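Local coordinates for glucose-6-phosphate isomerase (Thermus thermophilus, PDB 1ZZG), which probably catalyses the reversible isomerization of glucose 6-phosphate to fructose 6-phosphate, a step shared by glycolysis and gluconeogenesis, at residues V246-S251 with A294-F299; E252-L257 with L364-V369; K306-V311 with E352-A357. All coordinates share one frame; numbering follows the deposited sequence.

Contact 1: residues V246-S251 with A294-F299; sequences VFMVYS and AQVQLF
Val246 and Met248 of strand 244-249 meet Phe299 and Val296 of the short helix 296-301 in a buried, wholly apolar contact, an example of a brief helix laid over one face of a sheet. The backbones stay well apart, with the nearest alpha carbons, Val246 CA and Phe299 CA, 9.6 Å from each other, so side chains bridge the gap. Strand alternation sends Val246 and Met248 to the helix side and turns Phe247 to the other, where its ring stacks with Phe261. Val246 sets both methyls against the CZ end of the Phe299 ring from the same side: CG2 lies 3.8 Å from Phe299 CZ and CG1 3.9 Å from it, CG1 nearer CE2 and CG2 nearer CE1. The two side chains come from opposite directions, and the ring is met obliquely. On the opposite side of the ring plane lies Gln295 O, 3.4 Å from the plane over the centre of the Phe299 ring; this carbonyl also accepts the Phe299 N-H in the first turn. Met248 reaches farther because its chain is fully extended (chi1 -174°, chi2 173°, chi3 -179°), which carries its CE methyl to 4.2 Å from Val296 CG2. Replacing Val246 by a glycine would take away both methyls and would probably open a gap at the CZ end of the Phe299 ring, freeing it to shift. Parallel strands 278-287 and 306-313 flank strand 244-249, with Ala286 and Leu308 packing beside Val246, and Leu354 of helix 339-356 closes in on Phe299.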
ATOM      1  N   VAL A 246      -6.898  11.714  -4.497  1.00 23.19           N
ATOM      2  CA  VAL A 246      -5.894  10.718  -4.851  1.00 22.86           C
ATOM      3  C   VAL A 246      -4.490  11.312  -4.834  1.00 22.77           C
ATOM      4  O   VAL A 246      -4.262  12.405  -5.349  1.00 23.28           O
ATOM      5  CB  VAL A 246      -6.161  10.123  -6.259  1.00 23.06           C
ATOM      6  CG1 VAL A 246      -5.125   9.046  -6.573  1.00 22.29           C
ATOM      7  CG2 VAL A 246      -7.567   9.545  -6.319  1.00 20.60           C
ATOM      8  N   PHE A 247      -3.559  10.588  -4.220  1.00 20.58           N
ATOM      9  CA  PHE A 247      -2.165  11.015  -4.137  1.00 21.89           C
ATOM     10  C   PHE A 247      -1.392   9.906  -4.855  1.00 21.50           C
ATOM     11  O   PHE A 247      -1.180   8.825  -4.302  1.00 21.64           O
ATOM     12  CB  PHE A 247      -1.730  11.127  -2.664  1.00 20.71           C
ATOM     13  CG  PHE A 247      -0.333  11.661  -2.475  1.00 21.86           C
ATOM     14  CD1 PHE A 247      -0.056  13.014  -2.656  1.00 22.33           C
ATOM     15  CD2 PHE A 247       0.711  10.806  -2.127  1.00 21.14           C
ATOM     16  CE1 PHE A 247       1.237  13.506  -2.493  1.00 23.96           C
ATOM     17  CE2 PHE A 247       2.000  11.285  -1.964  1.00 21.45           C
ATOM     18  CZ  PHE A 247       2.267  12.639  -2.147  1.00 22.45           C
ATOM     19  N   MET A 248      -0.983  10.185  -6.090  1.00 21.49           N
ATOM     20  CA  MET A 248      -0.286   9.211  -6.927  1.00 21.16           C
ATOM     21  C   MET A 248       1.170   9.570  -7.217  1.00 21.61           C
ATOM     22  O   MET A 248       1.459  10.605  -7.813  1.00 22.27           O
ATOM     23  CB  MET A 248      -1.065   9.058  -8.235  1.00 21.74           C
ATOM     24  CG  MET A 248      -0.577   7.978  -9.180  1.00 25.29           C
ATOM     25  SD  MET A 248      -1.751   7.837 -10.567  1.00 26.43           S
ATOM     26  CE  MET A 248      -1.018   6.512 -11.509  1.00 25.39           C
ATOM     27  N   VAL A 249       2.086   8.690  -6.817  1.00 20.89           N
ATOM     28  CA  VAL A 249       3.511   8.934  -7.013  1.00 22.53           C
ATOM     29  C   VAL A 249       4.143   8.043  -8.078  1.00 23.43           C
ATOM     30  O   VAL A 249       4.062   6.818  -8.000  1.00 22.31           O
ATOM     31  CB  VAL A 249       4.282   8.729  -5.690  1.00 22.55           C
ATOM     32  CG1 VAL A 249       5.755   9.056  -5.886  1.00 24.26           C
ATOM     33  CG2 VAL A 249       3.683   9.603  -4.605  1.00 20.33           C
ATOM     34  N   TYR A 250       4.774   8.668  -9.069  1.00 23.55           N
ATOM     35  CA  TYR A 250       5.435   7.936 -10.141  1.00 24.35           C
ATOM     36  C   TYR A 250       6.876   7.601  -9.804  1.00 25.62           C
ATOM     37  O   TYR A 250       7.809   8.176 -10.364  1.00 26.86           O
ATOM     38  CB  TYR A 250       5.386   8.728 -11.451  1.00 24.79           C
ATOM     39  CG  TYR A 250       4.162   8.396 -12.258  1.00 24.64           C
ATOM     40  CD1 TYR A 250       2.910   8.890 -11.899  1.00 24.30           C
ATOM     41  CD2 TYR A 250       4.239   7.505 -13.332  1.00 25.56           C
ATOM     42  CE1 TYR A 250       1.762   8.502 -12.582  1.00 25.40           C
ATOM     43  CE2 TYR A 250       3.096   7.108 -14.021  1.00 24.45           C
ATOM     44  CZ  TYR A 250       1.864   7.606 -13.641  1.00 26.33           C
ATOM     45  OH  TYR A 250       0.733   7.189 -14.304  1.00 27.87           O
ATOM     46  N   SER A 251       7.037   6.657  -8.885  1.00 23.56           N
ATOM     47  CA  SER A 251       8.344   6.206  -8.435  1.00 24.90           C
ATOM     48  C   SER A 251       8.162   4.954  -7.594  1.00 24.78           C
ATOM     49  O   SER A 251       7.157   4.808  -6.901  1.00 27.04           O
ATOM     50  CB  SER A 251       9.020   7.289  -7.587  1.00 24.16           C
ATOM     51  OG  SER A 251      10.236   6.816  -7.026  1.00 24.00           O
ATOM     52  N   ALA A 294      -4.750  -0.603 -12.483  1.00 27.72           N
ATOM     53  CA  ALA A 294      -5.541  -0.969 -11.313  1.00 26.81           C
ATOM     54  C   ALA A 294      -6.578   0.066 -10.889  1.00 27.97           C
ATOM     55  O   ALA A 294      -7.746  -0.267 -10.687  1.00 29.35           O
ATOM     56  CB  ALA A 294      -4.617  -1.287 -10.134  1.00 27.50           C
ATOM     57  N   GLN A 295      -6.164   1.319 -10.741  1.00 25.95           N
ATOM     58  CA  GLN A 295      -7.105   2.347 -10.315  1.00 25.26           C
ATOM     59  C   GLN A 295      -7.462   3.372 -11.386  1.00 25.50           C
ATOM     60  O   GLN A 295      -8.540   3.970 -11.338  1.00 26.88           O
ATOM     61  CB  GLN A 295      -6.564   3.071  -9.082  1.00 24.50           C
ATOM     62  CG  GLN A 295      -6.270   2.154  -7.908  1.00 23.17           C
ATOM     63  CD  GLN A 295      -5.832   2.919  -6.672  1.00 24.37           C
ATOM     64  OE1 GLN A 295      -6.642   3.567  -6.004  1.00 22.33           O
ATOM     65  NE2 GLN A 295      -4.545   2.851  -6.364  1.00 22.94           N
ATOM     66  N   VAL A 296      -6.565   3.576 -12.344  1.00 25.50           N
ATOM     67  CA  VAL A 296      -6.794   4.548 -13.405  1.00 27.36           C
ATOM     68  C   VAL A 296      -8.076   4.290 -14.187  1.00 26.52           C
ATOM     69  O   VAL A 296      -8.727   5.234 -14.634  1.00 25.04           O
ATOM     70  CB  VAL A 296      -5.594   4.600 -14.374  1.00 27.83           C
ATOM     71  CG1 VAL A 296      -5.953   5.410 -15.615  1.00 29.72           C
ATOM     72  CG2 VAL A 296      -4.402   5.241 -13.673  1.00 31.04           C
ATOM     73  N   GLN A 297      -8.438   3.018 -14.357  1.00 25.90           N
ATOM     74  CA  GLN A 297      -9.662   2.678 -15.080  1.00 25.93           C
ATOM     75  C   GLN A 297     -10.838   3.378 -14.402  1.00 25.79           C
ATOM     76  O   GLN A 297     -11.679   3.984 -15.067  1.00 24.41           O
ATOM     77  CB  GLN A 297      -9.869   1.156 -15.097  1.00 25.77           C
ATOM     78  CG  GLN A 297     -11.255   0.684 -15.535  1.00 27.50           C
ATOM     79  CD  GLN A 297     -11.695   1.241 -16.883  1.00 27.63           C
ATOM     80  OE1 GLN A 297     -10.934   1.231 -17.858  1.00 27.68           O
ATOM     81  NE2 GLN A 297     -12.939   1.715 -16.947  1.00 27.63           N
ATOM     82  N   LEU A 298     -10.883   3.312 -13.077  1.00 24.32           N
ATOM     83  CA  LEU A 298     -11.952   3.965 -12.333  1.00 26.72           C
ATOM     84  C   LEU A 298     -11.865   5.486 -12.483  1.00 27.36           C
ATOM     85  O   LEU A 298     -12.888   6.156 -12.618  1.00 27.21           O
ATOM     86  CB  LEU A 298     -11.882   3.604 -10.848  1.00 26.47           C
ATOM     87  CG  LEU A 298     -12.730   4.486  -9.919  1.00 26.58           C
ATOM     88  CD1 LEU A 298     -14.201   4.127 -10.069  1.00 26.97           C
ATOM     89  CD2 LEU A 298     -12.296   4.288  -8.476  1.00 25.53           C
ATOM     90  N   PHE A 299     -10.654   6.033 -12.456  1.00 27.25           N
ATOM     91  CA  PHE A 299     -10.499   7.478 -12.586  1.00 28.51           C
ATOM     92  C   PHE A 299     -10.939   7.947 -13.972  1.00 29.08           C
ATOM     93  O   PHE A 299     -11.454   9.052 -14.129  1.00 29.09           O
ATOM     94  CB  PHE A 299      -9.041   7.909 -12.348  1.00 27.33           C
ATOM     95  CG  PHE A 299      -8.458   7.436 -11.034  1.00 25.78           C
ATOM     96  CD1 PHE A 299      -9.274   7.178  -9.935  1.00 24.04           C
ATOM     97  CD2 PHE A 299      -7.082   7.257 -10.902  1.00 25.27           C
ATOM     98  CE1 PHE A 299      -8.731   6.743  -8.723  1.00 24.71           C
ATOM     99  CE2 PHE A 299      -6.527   6.825  -9.694  1.00 23.62           C
ATOM    100  CZ  PHE A 299      -7.352   6.567  -8.603  1.00 24.35           C
TER

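Contact 2: residues E252-L257 with L364-V369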
ATOM      1  N   GLU A 252       9.123   4.039  -7.674  1.00 24.74           N
ATOM      2  CA  GLU A 252       9.057   2.824  -6.873  1.00 24.21           C
ATOM      3  C   GLU A 252       9.859   3.078  -5.592  1.00 24.90           C
ATOM      4  O   GLU A 252       9.517   2.574  -4.521  1.00 23.10           O
ATOM      5  CB  GLU A 252       9.631   1.632  -7.650  1.00 25.58           C
ATOM      6  CG  GLU A 252       9.653   0.311  -6.877  1.00 26.80           C
ATOM      7  CD  GLU A 252       8.264  -0.234  -6.526  1.00 25.99           C
ATOM      8  OE1 GLU A 252       7.243   0.260  -7.058  1.00 26.25           O
ATOM      9  OE2 GLU A 252       8.200  -1.182  -5.711  1.00 29.19           O
ATOM     10  N   ARG A 253      10.923   3.867  -5.702  1.00 23.01           N
ATOM     11  CA  ARG A 253      11.739   4.195  -4.532  1.00 23.33           C
ATOM     12  C   ARG A 253      10.862   4.888  -3.482  1.00 22.88           C
ATOM     13  O   ARG A 253      11.071   4.726  -2.276  1.00 23.11           O
ATOM     14  CB  ARG A 253      12.896   5.116  -4.931  1.00 23.89           C
ATOM     15  CG  ARG A 253      13.912   4.473  -5.871  1.00 25.13           C
ATOM     16  CD  ARG A 253      14.921   5.507  -6.324  1.00 27.60           C
ATOM     17  NE  ARG A 253      15.614   6.091  -5.182  1.00 26.26           N
ATOM     18  CZ  ARG A 253      16.234   7.264  -5.202  1.00 27.66           C
ATOM     19  NH1 ARG A 253      16.242   7.987  -6.314  1.00 28.87           N
ATOM     20  NH2 ARG A 253      16.852   7.709  -4.112  1.00 26.32           N
ATOM     21  N   LEU A 254       9.880   5.649  -3.955  1.00 20.89           N
ATOM     22  CA  LEU A 254       8.950   6.360  -3.078  1.00 22.46           C
ATOM     23  C   LEU A 254       7.632   5.599  -2.910  1.00 22.19           C
ATOM     24  O   LEU A 254       6.601   6.201  -2.624  1.00 24.97           O
ATOM     25  CB  LEU A 254       8.639   7.746  -3.643  1.00 23.36           C
ATOM     26  CG  LEU A 254       9.712   8.835  -3.608  1.00 25.31           C
ATOM     27  CD1 LEU A 254       9.150  10.099  -4.245  1.00 26.67           C
ATOM     28  CD2 LEU A 254      10.133   9.112  -2.167  1.00 25.17           C
ATOM     29  N   SER A 255       7.665   4.282  -3.082  1.00 22.80           N
ATOM     30  CA  SER A 255       6.451   3.470  -2.969  1.00 23.32           C
ATOM     31  C   SER A 255       5.744   3.559  -1.613  1.00 22.99           C
ATOM     32  O   SER A 255       4.568   3.226  -1.502  1.00 22.39           O
ATOM     33  CB  SER A 255       6.775   2.002  -3.263  1.00 22.62           C
ATOM     34  OG  SER A 255       7.561   1.438  -2.233  1.00 28.29           O
ATOM     35  N   HIS A 256       6.454   3.997  -0.579  1.00 21.63           N
ATOM     36  CA  HIS A 256       5.845   4.085   0.745  1.00 22.24           C
ATOM     37  C   HIS A 256       5.430   5.502   1.136  1.00 23.02           C
ATOM     38  O   HIS A 256       4.884   5.713   2.225  1.00 22.42           O
ATOM     39  CB  HIS A 256       6.798   3.495   1.786  1.00 22.37           C
ATOM     40  CG  HIS A 256       6.993   2.018   1.640  1.00 24.78           C
ATOM     41  ND1 HIS A 256       6.137   1.097   2.204  1.00 26.89           N
ATOM     42  CD2 HIS A 256       7.893   1.303   0.923  1.00 26.37           C
ATOM     43  CE1 HIS A 256       6.499  -0.121   1.840  1.00 28.16           C
ATOM     44  NE2 HIS A 256       7.561  -0.023   1.062  1.00 28.79           N
ATOM     45  N   LEU A 257       5.677   6.467   0.251  1.00 21.23           N
ATOM     46  CA  LEU A 257       5.312   7.848   0.535  1.00 21.75           C
ATOM     47  C   LEU A 257       3.794   8.037   0.570  1.00 20.79           C
ATOM     48  O   LEU A 257       3.275   8.727   1.451  1.00 23.19           O
ATOM     49  CB  LEU A 257       5.924   8.807  -0.496  1.00 20.70           C
ATOM     50  CG  LEU A 257       5.723  10.298  -0.184  1.00 22.96           C
ATOM     51  CD1 LEU A 257       6.398  10.641   1.135  1.00 24.43           C
ATOM     52  CD2 LEU A 257       6.315  11.156  -1.290  1.00 22.74           C
ATOM     53  N   LEU A 364       2.760  17.734  -9.194  1.00 26.89           N
ATOM     54  CA  LEU A 364       3.848  18.311  -8.428  1.00 26.80           C
ATOM     55  C   LEU A 364       5.099  17.640  -8.966  1.00 26.52           C
ATOM     56  O   LEU A 364       5.259  16.424  -8.858  1.00 26.60           O
ATOM     57  CB  LEU A 364       3.686  18.014  -6.936  1.00 28.29           C
ATOM     58  CG  LEU A 364       2.685  18.889  -6.180  1.00 29.27           C
ATOM     59  CD1 LEU A 364       2.531  18.385  -4.751  1.00 29.64           C
ATOM     60  CD2 LEU A 364       3.166  20.329  -6.189  1.00 29.79           C
ATOM     61  N   PHE A 365       5.977  18.430  -9.570  1.00 26.20           N
ATOM     62  CA  PHE A 365       7.208  17.901 -10.138  1.00 26.85           C
ATOM     63  C   PHE A 365       8.398  18.031  -9.195  1.00 28.01           C
ATOM     64  O   PHE A 365       8.586  19.060  -8.547  1.00 28.85           O
ATOM     65  CB  PHE A 365       7.519  18.613 -11.464  1.00 26.29           C
ATOM     66  CG  PHE A 365       6.602  18.225 -12.592  1.00 26.18           C
ATOM     67  CD1 PHE A 365       6.879  17.109 -13.383  1.00 26.31           C
ATOM     68  CD2 PHE A 365       5.441  18.951 -12.843  1.00 27.31           C
ATOM     69  CE1 PHE A 365       6.013  16.724 -14.408  1.00 25.83           C
ATOM     70  CE2 PHE A 365       4.564  18.573 -13.868  1.00 27.48           C
ATOM     71  CZ  PHE A 365       4.851  17.456 -14.651  1.00 26.79           C
ATOM     72  N   LEU A 366       9.182  16.960  -9.119  1.00 27.73           N
ATOM     73  CA  LEU A 366      10.390  16.905  -8.308  1.00 29.02           C
ATOM     74  C   LEU A 366      11.543  16.834  -9.298  1.00 29.21           C
ATOM     75  O   LEU A 366      11.464  16.121 -10.296  1.00 29.93           O
ATOM     76  CB  LEU A 366      10.421  15.637  -7.446  1.00 32.22           C
ATOM     77  CG  LEU A 366       9.709  15.589  -6.097  1.00 35.45           C
ATOM     78  CD1 LEU A 366       8.288  16.098  -6.226  1.00 36.32           C
ATOM     79  CD2 LEU A 366       9.734  14.151  -5.592  1.00 36.51           C
ATOM     80  N   PRO A 367      12.630  17.572  -9.042  1.00 29.43           N
ATOM     81  CA  PRO A 367      13.755  17.515  -9.980  1.00 28.46           C
ATOM     82  C   PRO A 367      14.251  16.077 -10.141  1.00 28.74           C
ATOM     83  O   PRO A 367      14.652  15.657 -11.222  1.00 27.75           O
ATOM     84  CB  PRO A 367      14.790  18.419  -9.323  1.00 28.64           C
ATOM     85  CG  PRO A 367      13.928  19.468  -8.665  1.00 30.21           C
ATOM     86  CD  PRO A 367      12.817  18.643  -8.045  1.00 28.36           C
ATOM     87  N   GLU A 368      14.212  15.328  -9.045  1.00 28.25           N
ATOM     88  CA  GLU A 368      14.632  13.934  -9.031  1.00 27.21           C
ATOM     89  C   GLU A 368      14.271  13.403  -7.651  1.00 26.38           C
ATOM     90  O   GLU A 368      13.915  14.184  -6.772  1.00 24.94           O
ATOM     91  CB  GLU A 368      16.148  13.819  -9.259  1.00 28.58           C
ATOM     92  CG  GLU A 368      17.033  14.258  -8.087  1.00 29.25           C
ATOM     93  CD  GLU A 368      17.049  15.759  -7.864  1.00 33.80           C
ATOM     94  OE1 GLU A 368      17.446  16.496  -8.793  1.00 31.92           O
ATOM     95  OE2 GLU A 368      16.676  16.209  -6.754  1.00 34.30           O
ATOM     96  N   VAL A 369      14.341  12.089  -7.462  1.00 25.04           N
ATOM     97  CA  VAL A 369      14.036  11.518  -6.157  1.00 25.18           C
ATOM     98  C   VAL A 369      15.314  11.542  -5.327  1.00 26.16           C
ATOM     99  O   VAL A 369      16.163  10.656  -5.442  1.00 25.57           O
ATOM    100  CB  VAL A 369      13.516  10.066  -6.262  1.00 25.18           C
ATOM    101  CG1 VAL A 369      13.217   9.521  -4.862  1.00 22.73           C
ATOM    102  CG2 VAL A 369      12.256  10.028  -7.122  1.00 26.64           C
TER
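Arg253 and Leu254 close on Val369 from two directions, the arginine with a flat polar group and the leucine with its branched end. Both belong to a pair of successive type I turns, Glu252-Ser255 and Leu254-Leu257, that lead from strand 244-249 into helix 257-269; Val369 follows the end of strand 360-366. The Arg253 chain runs extended through chi2 and then bends at chi3 (59°), which lays the guanidinium alongside Val369 as the two side chains run by one another, pointing opposite ways. Val369 CG1 stands anti to its own main-chain nitrogen (chi1 180°), and this is the branch that meets both Arg253 and Leu254. It sits over one face of the guanidinium, 3.7 Å from the Arg253 plane to Val369 CG1, off its centre and near the edge of the group. Arg253 NH1 also lies 2.8 Å from Val369 O, but the N-H is bent well off line, at 129°, and the bond is weak. A firmer partner of the same guanidinium is Ala87 O, which accepts from NH2 at the end of helix 79-88. Leu254 approaches Val369 tip to tip, its CG 3.8 Å from Val369 CG1, so one valine methyl is shared between a cationic face and an aliphatic branch. Beyond it, Leu254 CD1 lies 4.3 Å from Leu366 CD2, extending the apolar side of the contact back onto the strand. Glu102 of the second subunit receives the backbone N-H groups of Glu252 and Arg253 and packs on Val369, placing the turn at the dimer interface. The chemistry is therefore divided: the buried guanidinium is likely to be held in place by one firmer bond to Ala87 O, a weak one to Val369 O and the hydrocarbon over its face.

Contact 3: residues K306-V311 with E352-A357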
ATOM      1  N   LYS A 306     -13.296  13.146  -7.660  1.00 26.21           N
ATOM      2  CA  LYS A 306     -11.960  13.146  -7.100  1.00 25.54           C
ATOM      3  C   LYS A 306     -11.117  14.348  -7.501  1.00 26.52           C
ATOM      4  O   LYS A 306     -11.394  15.029  -8.491  1.00 25.59           O
ATOM      5  CB  LYS A 306     -11.226  11.876  -7.553  1.00 24.82           C
ATOM      6  CG  LYS A 306     -11.953  10.575  -7.243  1.00 23.05           C
ATOM      7  CD  LYS A 306     -11.364   9.408  -8.036  1.00 24.63           C
ATOM      8  CE  LYS A 306     -12.015   8.073  -7.653  1.00 24.46           C
ATOM      9  NZ  LYS A 306     -13.486   8.054  -7.915  1.00 23.41           N
ATOM     10  N   LEU A 307     -10.096  14.611  -6.690  1.00 24.29           N
ATOM     11  CA  LEU A 307      -9.110  15.646  -6.975  1.00 25.06           C
ATOM     12  C   LEU A 307      -7.856  14.789  -6.951  1.00 24.61           C
ATOM     13  O   LEU A 307      -7.554  14.164  -5.931  1.00 24.56           O
ATOM     14  CB  LEU A 307      -9.024  16.705  -5.871  1.00 24.41           C
ATOM     15  CG  LEU A 307      -7.821  17.651  -6.051  1.00 25.58           C
ATOM     16  CD1 LEU A 307      -7.970  18.442  -7.352  1.00 27.07           C
ATOM     17  CD2 LEU A 307      -7.717  18.604  -4.868  1.00 24.98           C
ATOM     18  N   LEU A 308      -7.142  14.731  -8.066  1.00 24.51           N
ATOM     19  CA  LEU A 308      -5.950  13.906  -8.126  1.00 26.00           C
ATOM     20  C   LEU A 308      -4.660  14.697  -8.236  1.00 25.55           C
ATOM     21  O   LEU A 308      -4.533  15.605  -9.056  1.00 25.90           O
ATOM     22  CB  LEU A 308      -6.029  12.923  -9.300  1.00 25.63           C
ATOM     23  CG  LEU A 308      -7.225  11.968  -9.349  1.00 27.38           C
ATOM     24  CD1 LEU A 308      -8.358  12.591 -10.156  1.00 25.09           C
ATOM     25  CD2 LEU A 308      -6.799  10.658  -9.997  1.00 25.15           C
ATOM     26  N   ALA A 309      -3.702  14.328  -7.398  1.00 25.43           N
ATOM     27  CA  ALA A 309      -2.402  14.959  -7.399  1.00 24.84           C
ATOM     28  C   ALA A 309      -1.394  13.903  -7.831  1.00 24.91           C
ATOM     29  O   ALA A 309      -1.342  12.808  -7.263  1.00 24.59           O
ATOM     30  CB  ALA A 309      -2.063  15.472  -6.007  1.00 25.88           C
ATOM     31  N   LEU A 310      -0.612  14.229  -8.853  1.00 23.87           N
ATOM     32  CA  LEU A 310       0.407  13.325  -9.361  1.00 25.43           C
ATOM     33  C   LEU A 310       1.796  13.884  -9.078  1.00 26.26           C
ATOM     34  O   LEU A 310       2.126  15.000  -9.479  1.00 27.48           O
ATOM     35  CB  LEU A 310       0.242  13.104 -10.873  1.00 25.44           C
ATOM     36  CG  LEU A 310      -0.561  11.890 -11.356  1.00 26.26           C
ATOM     37  CD1 LEU A 310      -1.994  11.967 -10.864  1.00 25.43           C
ATOM     38  CD2 LEU A 310      -0.522  11.837 -12.875  1.00 27.95           C
ATOM     39  N   VAL A 311       2.604  13.102  -8.376  1.00 26.21           N
ATOM     40  CA  VAL A 311       3.965  13.494  -8.043  1.00 24.55           C
ATOM     41  C   VAL A 311       4.859  12.845  -9.086  1.00 26.15           C
ATOM     42  O   VAL A 311       4.929  11.615  -9.169  1.00 25.87           O
ATOM     43  CB  VAL A 311       4.339  12.989  -6.640  1.00 23.68           C
ATOM     44  CG1 VAL A 311       5.780  13.370  -6.306  1.00 24.31           C
ATOM     45  CG2 VAL A 311       3.373  13.571  -5.627  1.00 22.12           C
ATOM     46  N   GLU A 352      -2.268  13.572 -18.582  1.00 27.56           N
ATOM     47  CA  GLU A 352      -3.124  14.084 -19.650  1.00 28.82           C
ATOM     48  C   GLU A 352      -4.406  13.254 -19.808  1.00 29.16           C
ATOM     49  O   GLU A 352      -5.484  13.806 -20.018  1.00 28.57           O
ATOM     50  CB  GLU A 352      -2.367  14.097 -20.981  1.00 30.89           C
ATOM     51  CG  GLU A 352      -3.099  14.845 -22.087  1.00 34.84           C
ATOM     52  CD  GLU A 352      -2.434  14.705 -23.445  1.00 37.08           C
ATOM     53  OE1 GLU A 352      -1.184  14.721 -23.509  1.00 38.32           O
ATOM     54  OE2 GLU A 352      -3.168  14.592 -24.451  1.00 39.77           O
ATOM     55  N   ALA A 353      -4.291  11.930 -19.708  1.00 29.17           N
ATOM     56  CA  ALA A 353      -5.461  11.065 -19.854  1.00 29.10           C
ATOM     57  C   ALA A 353      -6.482  11.346 -18.760  1.00 28.51           C
ATOM     58  O   ALA A 353      -7.687  11.390 -19.010  1.00 28.46           O
ATOM     59  CB  ALA A 353      -5.044   9.591 -19.827  1.00 27.73           C
ATOM     60  N   LEU A 354      -5.997  11.539 -17.540  1.00 27.93           N
ATOM     61  CA  LEU A 354      -6.878  11.829 -16.420  1.00 27.33           C
ATOM     62  C   LEU A 354      -7.641  13.129 -16.682  1.00 28.15           C
ATOM     63  O   LEU A 354      -8.839  13.227 -16.411  1.00 27.48           O
ATOM     64  CB  LEU A 354      -6.062  11.942 -15.130  1.00 27.30           C
ATOM     65  CG  LEU A 354      -5.505  10.628 -14.576  1.00 23.92           C
ATOM     66  CD1 LEU A 354      -4.522  10.897 -13.435  1.00 23.76           C
ATOM     67  CD2 LEU A 354      -6.667   9.777 -14.098  1.00 23.87           C
ATOM     68  N   ALA A 355      -6.946  14.123 -17.223  1.00 29.22           N
ATOM     69  CA  ALA A 355      -7.580  15.402 -17.518  1.00 31.27           C
ATOM     70  C   ALA A 355      -8.564  15.256 -18.680  1.00 31.60           C
ATOM     71  O   ALA A 355      -9.634  15.866 -18.676  1.00 33.04           O
ATOM     72  CB  ALA A 355      -6.522  16.451 -17.843  1.00 31.74           C
ATOM     73  N   GLU A 356      -8.202  14.432 -19.664  1.00 32.35           N
ATOM     74  CA  GLU A 356      -9.050  14.195 -20.838  1.00 33.08           C
ATOM     75  C   GLU A 356     -10.364  13.559 -20.401  1.00 31.41           C
ATOM     76  O   GLU A 356     -11.406  13.783 -21.013  1.00 31.48           O
ATOM     77  CB  GLU A 356      -8.326  13.275 -21.830  1.00 33.68           C
ATOM     78  CG  GLU A 356      -8.949  13.155 -23.228  1.00 35.05           C
ATOM     79  CD  GLU A 356     -10.211  12.297 -23.273  1.00 36.09           C
ATOM     80  OE1 GLU A 356     -10.344  11.363 -22.451  1.00 35.30           O
ATOM     81  OE2 GLU A 356     -11.066  12.546 -24.155  1.00 39.00           O
ATOM     82  N   ALA A 357     -10.308  12.768 -19.334  1.00 31.34           N
ATOM     83  CA  ALA A 357     -11.494  12.102 -18.811  1.00 30.31           C
ATOM     84  C   ALA A 357     -12.364  13.054 -17.989  1.00 30.46           C
ATOM     85  O   ALA A 357     -13.435  12.673 -17.508  1.00 32.00           O
ATOM     86  CB  ALA A 357     -11.086  10.896 -17.964  1.00 29.63           C
TER
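Leu308 and Leu354 bring strand 306-313 and the last turns of helix 339-356 together, the closest pair of alpha carbons, Leu308 CA and Leu354 CA, being 8.6 Å apart. The helix is the connection of a beta-alpha-beta crossover, since the chain goes on from it into strand 360-366, the parallel neighbour of strand 306-313. One helix residue serves two strand residues. Leu308 and Leu310, two positions apart and therefore on the same face of the strand, both direct their side chains at Leu354, which comes down between them. Leu310 and Leu354 meet tip to tip, whereas Leu308 and Leu354 cross at about a right angle; Leu310 meets CD1 of Leu354, while Leu308 CD2 lies near both CD1 and CD2. Leu310 has a chi1 of -94°, well off a staggered value, and with it both of its methyls face Leu354 CD1. The helix end is also tied to helix 296-301, as Arg300 bonds to Ala353 O and forms a salt bridge with Glu356. At the centre of the contact, Leu354 CD1 lies 3.8 Å from Leu310 CD1 and 4.1 Å from Leu308 CD2.

Strand 306-313 connects all three contacts, lying between strands 244-249 and 360-366 in one mixed sheet. Contacts 1 and 3, with centres about 9 Å apart, merge into continuous packing: Phe299 CD2 touches Leu308 CD2 and Phe299 CB touches Leu354 CD2, each at 3.5 Å. Contact 2 lies farther along, its centre about 14 Å from that of contact 1 and 17 Å from that of contact 3. It joins contact 1 where Ser251 OG packs 3.8 Å from Val369 CG2, and contact 3 through a probable hydrogen bond, Leu364 N to Leu310 O, 2.8 Å. All three lie away from the predicted active-site residues of their own chain, although Gln297 packs on Glu267 of the second subunit.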